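Local atomic coordinates of plasmin and fibronectin-binding protein A (Streptococcus pneumoniae, PDB entry 4MR0), a protein that acts as a surface adhesin and invasin of pneumococci, binding human fibronectin, plasmin, plasminogen and serum albumin. Residues D137-A142 with F165-T170; K161-L166 with V193-L198. All blocks are in the same frame, centred on the assembly; numbering follows the deposited sequence.

Contact 1: D137-A142 with F165-T170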
loop_
_atom_site.group_PDB
_atom_site.type_symbol
_atom_site.label_atom_id
_atom_site.label_comp_id
_atom_site.label_asym_id
_atom_site.label_seq_id
_atom_site.Cartn_x
_atom_site.Cartn_y
_atom_site.Cartn_z
ATOM N N ASP A 137 11.984 29.084 -0.737
ATOM C CA ASP A 137 11.682 30.478 -0.415
ATOM C C ASP A 137 10.218 30.788 -0.716
ATOM O O ASP A 137 9.575 31.555 -0.001
ATOM C CB ASP A 137 12.588 31.433 -1.209
ATOM C CG ASP A 137 14.061 31.258 -0.875
ATOM O OD1 ASP A 137 14.374 30.910 0.281
ATOM O OD2 ASP A 137 14.910 31.482 -1.767
ATOM N N ALA A 138 9.693 30.191 -1.780
ATOM C CA ALA A 138 8.304 30.401 -2.153
ATOM C C ALA A 138 7.417 29.838 -1.049
ATOM O O ALA A 138 6.491 30.498 -0.581
ATOM C CB ALA A 138 8.000 29.707 -3.473
ATOM N N ILE A 139 7.715 28.609 -0.636
ATOM C CA ILE A 139 6.952 27.952 0.412
ATOM C C ILE A 139 7.032 28.737 1.717
ATOM O O ILE A 139 6.018 28.964 2.375
ATOM C CB ILE A 139 7.468 26.510 0.645
ATOM C CG1 ILE A 139 7.154 25.643 -0.581
ATOM C CG2 ILE A 139 6.826 25.916 1.884
ATOM C CD1 ILE A 139 7.760 24.262 -0.523
ATOM N N ASP A 140 8.240 29.151 2.088
ATOM C CA ASP A 140 8.433 29.908 3.322
ATOM C C ASP A 140 7.610 31.191 3.348
ATOM O O ASP A 140 7.030 31.540 4.373
ATOM C CB ASP A 140 9.916 30.237 3.518
ATOM C CG ASP A 140 10.740 29.011 3.860
ATOM O OD1 ASP A 140 10.141 27.936 4.076
ATOM O OD2 ASP A 140 11.986 29.123 3.919
ATOM N N ALA A 141 7.557 31.893 2.221
ATOM C CA ALA A 141 6.783 33.128 2.143
ATOM C C ALA A 141 5.295 32.818 2.253
ATOM O O ALA A 141 4.545 33.534 2.921
ATOM C CB ALA A 141 7.070 33.844 0.829
ATOM N N ALA A 142 4.869 31.740 1.597
ATOM C CA ALA A 142 3.469 31.342 1.621
ATOM C C ALA A 142 3.042 30.983 3.043
ATOM O O ALA A 142 1.933 31.310 3.470
ATOM C CB ALA A 142 3.250 30.156 0.691
ATOM N N PHE A 165 11.046 21.333 2.195
ATOM C CA PHE A 165 10.215 21.160 3.375
ATOM C C PHE A 165 8.881 21.878 3.286
ATOM O O PHE A 165 8.825 23.104 3.171
ATOM C CB PHE A 165 10.992 21.625 4.605
ATOM C CG PHE A 165 12.321 20.948 4.746
ATOM C CD1 PHE A 165 12.394 19.609 5.117
ATOM C CD2 PHE A 165 13.500 21.628 4.442
ATOM C CE1 PHE A 165 13.619 18.951 5.171
ATOM C CE2 PHE A 165 14.734 20.978 4.494
ATOM C CZ PHE A 165 14.792 19.636 4.862
ATOM N N LEU A 166 7.805 21.099 3.325
ATOM C CA LEU A 166 6.464 21.650 3.268
ATOM C C LEU A 166 6.206 22.293 4.622
ATOM O O LEU A 166 6.771 21.866 5.631
ATOM C CB LEU A 166 5.450 20.536 3.006
ATOM C CG LEU A 166 5.696 19.766 1.700
ATOM C CD1 LEU A 166 4.711 18.613 1.592
ATOM C CD2 LEU A 166 5.563 20.712 0.504
ATOM N N LYS A 167 5.374 23.328 4.646
ATOM C CA LYS A 167 5.078 24.011 5.899
ATOM C C LYS A 167 3.576 24.082 6.070
ATOM O O LYS A 167 2.824 23.912 5.107
ATOM C CB LYS A 167 5.657 25.428 5.891
ATOM C CG LYS A 167 7.159 25.519 5.626
ATOM C CD LYS A 167 7.979 24.999 6.792
ATOM C CE LYS A 167 9.471 25.212 6.563
ATOM N NZ LYS A 167 9.825 26.660 6.490
ATOM N N SER A 168 3.140 24.329 7.299
ATOM C CA SER A 168 1.720 24.436 7.593
ATOM C C SER A 168 1.053 25.557 6.805
ATOM O O SER A 168 1.645 26.620 6.585
ATOM C CB SER A 168 1.499 24.684 9.087
ATOM O OG SER A 168 1.772 23.520 9.847
ATOM N N HIS A 169 -0.181 25.299 6.391
ATOM C CA HIS A 169 -0.995 26.253 5.651
ATOM C C HIS A 169 -0.427 26.677 4.296
ATOM O O HIS A 169 -0.597 27.823 3.874
ATOM C CB HIS A 169 -1.268 27.478 6.531
ATOM C CG HIS A 169 -1.886 27.136 7.852
ATOM N ND1 HIS A 169 -3.131 26.554 7.961
ATOM C CD2 HIS A 169 -1.408 27.238 9.115
ATOM C CE1 HIS A 169 -3.392 26.311 9.233
ATOM N NE2 HIS A 169 -2.362 26.715 9.954
ATOM N N THR A 170 0.253 25.757 3.615
ATOM C CA THR A 170 0.788 26.054 2.292
ATOM C C THR A 170 0.075 25.136 1.308
ATOM O O THR A 170 -0.240 23.989 1.635
ATOM C CB THR A 170 2.318 25.832 2.205
ATOM O OG1 THR A 170 2.631 24.467 2.498
ATOM C CG2 THR A 170 3.043 26.742 3.186
HETATM O O HOH W 1 -0.157 30.238 4.796
#

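Contact 2: K161-L166 with V193-L198. With MN (manganese (II) ion), chain F.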
loop_
_atom_site.group_PDB
_atom_site.type_symbol
_atom_site.label_atom_id
_atom_site.label_comp_id
_atom_site.label_asym_id
_atom_site.label_seq_id
_atom_site.Cartn_x
_atom_site.Cartn_y
_atom_site.Cartn_z
ATOM N N LYS A 161 18.343 19.546 -5.599
ATOM C CA LYS A 161 19.494 18.772 -5.158
ATOM C C LYS A 161 19.491 18.474 -3.664
ATOM O O LYS A 161 20.436 17.876 -3.136
ATOM C CB LYS A 161 20.793 19.473 -5.556
ATOM C CG LYS A 161 21.018 19.508 -7.064
ATOM C CD LYS A 161 22.486 19.739 -7.376
ATOM C CE LYS A 161 22.741 19.812 -8.867
ATOM N NZ LYS A 161 24.209 19.882 -9.141
ATOM N N GLU A 162 18.427 18.901 -2.993
ATOM C CA GLU A 162 18.239 18.642 -1.569
ATOM C C GLU A 162 16.741 18.622 -1.296
ATOM O O GLU A 162 15.934 18.991 -2.158
ATOM C CB GLU A 162 18.924 19.705 -0.700
ATOM C CG GLU A 162 20.135 19.191 0.103
ATOM C CD GLU A 162 19.760 18.324 1.313
ATOM O OE1 GLU A 162 18.557 18.075 1.552
ATOM O OE2 GLU A 162 20.682 17.893 2.041
ATOM N N ILE A 163 16.386 18.187 -0.092
ATOM C CA ILE A 163 15.000 18.061 0.344
ATOM C C ILE A 163 14.280 19.392 0.498
ATOM O O ILE A 163 14.846 20.362 0.997
ATOM C CB ILE A 163 14.936 17.319 1.708
ATOM C CG1 ILE A 163 15.646 15.965 1.600
ATOM C CG2 ILE A 163 13.487 17.135 2.147
ATOM C CD1 ILE A 163 15.859 15.282 2.946
ATOM N N VAL A 164 13.026 19.418 0.054
ATOM C CA VAL A 164 12.164 20.588 0.160
ATOM C C VAL A 164 11.252 20.323 1.359
ATOM O O VAL A 164 10.743 19.211 1.523
ATOM C CB VAL A 164 11.290 20.751 -1.106
ATOM C CG1 VAL A 164 10.305 21.902 -0.918
ATOM C CG2 VAL A 164 12.179 20.988 -2.323
ATOM N N PHE A 165 11.046 21.333 2.195
ATOM C CA PHE A 165 10.215 21.160 3.375
ATOM C C PHE A 165 8.881 21.878 3.286
ATOM O O PHE A 165 8.825 23.104 3.171
ATOM C CB PHE A 165 10.992 21.625 4.605
ATOM C CG PHE A 165 12.321 20.948 4.746
ATOM C CD1 PHE A 165 12.394 19.609 5.117
ATOM C CD2 PHE A 165 13.500 21.628 4.442
ATOM C CE1 PHE A 165 13.619 18.951 5.171
ATOM C CE2 PHE A 165 14.734 20.978 4.494
ATOM C CZ PHE A 165 14.792 19.636 4.862
ATOM N N LEU A 166 7.805 21.099 3.325
ATOM C CA LEU A 166 6.464 21.650 3.268
ATOM C C LEU A 166 6.206 22.293 4.622
ATOM O O LEU A 166 6.771 21.866 5.631
ATOM C CB LEU A 166 5.450 20.536 3.006
ATOM C CG LEU A 166 5.696 19.766 1.700
ATOM C CD1 LEU A 166 4.711 18.613 1.592
ATOM C CD2 LEU A 166 5.563 20.712 0.504
ATOM N N VAL A 193 11.977 13.778 -2.068
ATOM C CA VAL A 193 11.778 15.178 -2.446
ATOM C C VAL A 193 11.133 16.133 -1.443
ATOM O O VAL A 193 11.647 17.230 -1.215
ATOM C CB VAL A 193 10.990 15.264 -3.776
ATOM C CG1 VAL A 193 10.924 16.706 -4.251
ATOM C CG2 VAL A 193 11.663 14.398 -4.827
ATOM N N PHE A 194 10.012 15.727 -0.854
ATOM C CA PHE A 194 9.288 16.565 0.099
ATOM C C PHE A 194 9.129 15.933 1.482
ATOM O O PHE A 194 8.838 14.742 1.589
ATOM C CB PHE A 194 7.888 16.878 -0.444
ATOM C CG PHE A 194 7.886 17.646 -1.732
ATOM C CD1 PHE A 194 8.265 18.984 -1.756
ATOM C CD2 PHE A 194 7.520 17.028 -2.922
ATOM C CE1 PHE A 194 8.266 19.701 -2.944
ATOM C CE2 PHE A 194 7.517 17.732 -4.117
ATOM C CZ PHE A 194 7.897 19.074 -4.126
ATOM N N MET A 195 9.309 16.749 2.523
ATOM C CA MET A 195 9.151 16.318 3.913
ATOM C C MET A 195 8.387 17.392 4.696
ATOM O O MET A 195 8.416 18.569 4.327
ATOM C CB MET A 195 10.507 16.090 4.565
ATOM C CG MET A 195 11.218 14.828 4.098
ATOM S SD MET A 195 12.674 14.428 5.106
ATOM C CE MET A 195 13.391 13.074 4.227
ATOM N N THR A 196 7.686 16.985 5.756
ATOM C CA THR A 196 6.919 17.923 6.574
ATOM C C THR A 196 7.660 18.280 7.858
ATOM O O THR A 196 7.084 18.830 8.800
ATOM C CB THR A 196 5.545 17.349 6.949
ATOM O OG1 THR A 196 5.720 16.166 7.735
ATOM C CG2 THR A 196 4.743 17.019 5.697
ATOM N N GLY A 197 8.946 17.963 7.886
ATOM C CA GLY A 197 9.773 18.269 9.036
ATOM C C GLY A 197 11.206 18.396 8.563
ATOM O O GLY A 197 11.547 17.911 7.486
ATOM N N LEU A 198 12.055 19.031 9.363
ATOM C CA LEU A 198 13.446 19.227 8.975
ATOM C C LEU A 198 14.320 17.981 9.022
ATOM O O LEU A 198 14.120 17.083 9.841
ATOM C CB LEU A 198 14.088 20.308 9.851
ATOM C CG LEU A 198 13.520 21.726 9.730
ATOM C CD1 LEU A 198 14.308 22.663 10.643
ATOM C CD2 LEU A 198 13.608 22.200 8.280
HETATM MN MN MN F . 20.790 16.909 3.992
HETATM O O HOH W 2 18.496 17.539 4.167
HETATM O O HOH W 3 23.134 16.621 3.657
HETATM O O HOH W 4 21.088 19.015 4.779
#

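Contact 1: D137-A142 with F165-T170
The carboxylate of D140 is met from above its plane, obliquely, by the ammonium group of K167, whose NZ lies 2.7 Å from OD1 and some 49° out of that plane. The salt bridge lies at the partly exposed border where helix 132-143 covers the N-terminal end of a right-handed parallel beta-helix, the pectate lyase-like fold. Bends at chi2 (-71°) and chi4 (64°) lead the lysine chain alongside the helix and turn NZ toward D140; on its way it crosses I139 at about a right angle. I139 itself points into the joint. Its CG2 packs 3.8 Å from K167 CG and also rests against the carbonyl oxygen of F165, while CD1 reaches the CD2 methyl of L166 at 4.3 Å. One turn further along the helix, the CB of A142 meets the CG2 of T170 at 4.2 Å. With the T170 hydroxyl turned into its own loop, where OG1 donates to K167 O (2.7 Å) within the type II turn K167-T170, that methyl is left facing the helix. At the far end of the contact a water donates to both backbones, bonding to A142 O at 2.7 Å and to H169 O at 2.6 Å.

Contact 2: K161-L166 with V193-L198
V164 and F194 lie side by side and point the same way, with V164 CB 3.6 Å from F194 CD1 and the valine's CG1 methyl equally near the ring. CG1 gets there by standing anti to the backbone N (chi1 175°). L166 joins them obliquely through CD2, and V193 CG1 lies over one face of the F194 ring, offset toward its rim; Y216 meets that ring edge-to-face. Three backbone bonds hold the two segments in register: V164 N to V193 O (2.9 Å), M195 N to V164 O (3.0 Å) and L166 N to M195 O (2.8 Å). V164 thus uses both its N-H and its carbonyl to flank F194, as expected for parallel strands.

The side bearing I163, F165 and M195 is still packed near the backbone but gives way to solvent toward L198. The extended M195 chain crosses I163 and brings CE to 3.6 Å from I163 CD1. Over one face of the F165 ring sits the CD2 methyl of exposed L198, a CH-pi contact 4.0 Å from the centroid. G197 O comes obliquely to the same ring, 3.0 Å from CD1, and is buried without a hydrogen-bond partner. E162 takes no part in the packing against 193-198: its OE2 binds a manganese ion at 2.2 Å together with three waters, H189 and T200. Its OE1 accepts from I163 N through the anti lone pair and from one of the metal's waters, which holds the carboxylate in place. Successive coils aligned in parallel, with aliphatic and aromatic side chains packed inward, are characteristic of the right-handed parallel beta-helix.

In the fold
From strand 116-117, near the N terminus, the chain passes through helix 132-143, makes a circuit by way of strands 150-153 and 156-160, and returns at 165-170, where contact 1 closes a loop against the helix. Before that loop is complete, 161-166 has already opened contact 2, which closes at 193-198 after the next circuit, through strands 170-174, 178-182 and 191-192. The two loops therefore cross, sharing F165 and L166. Contact 1 joins the helix to the coil beneath it; contact 2 joins that coil to its successor. They meet directly where I139 CD1 packs 3.5 Å from V164 CG1, linking the helix to the coil that both contacts share.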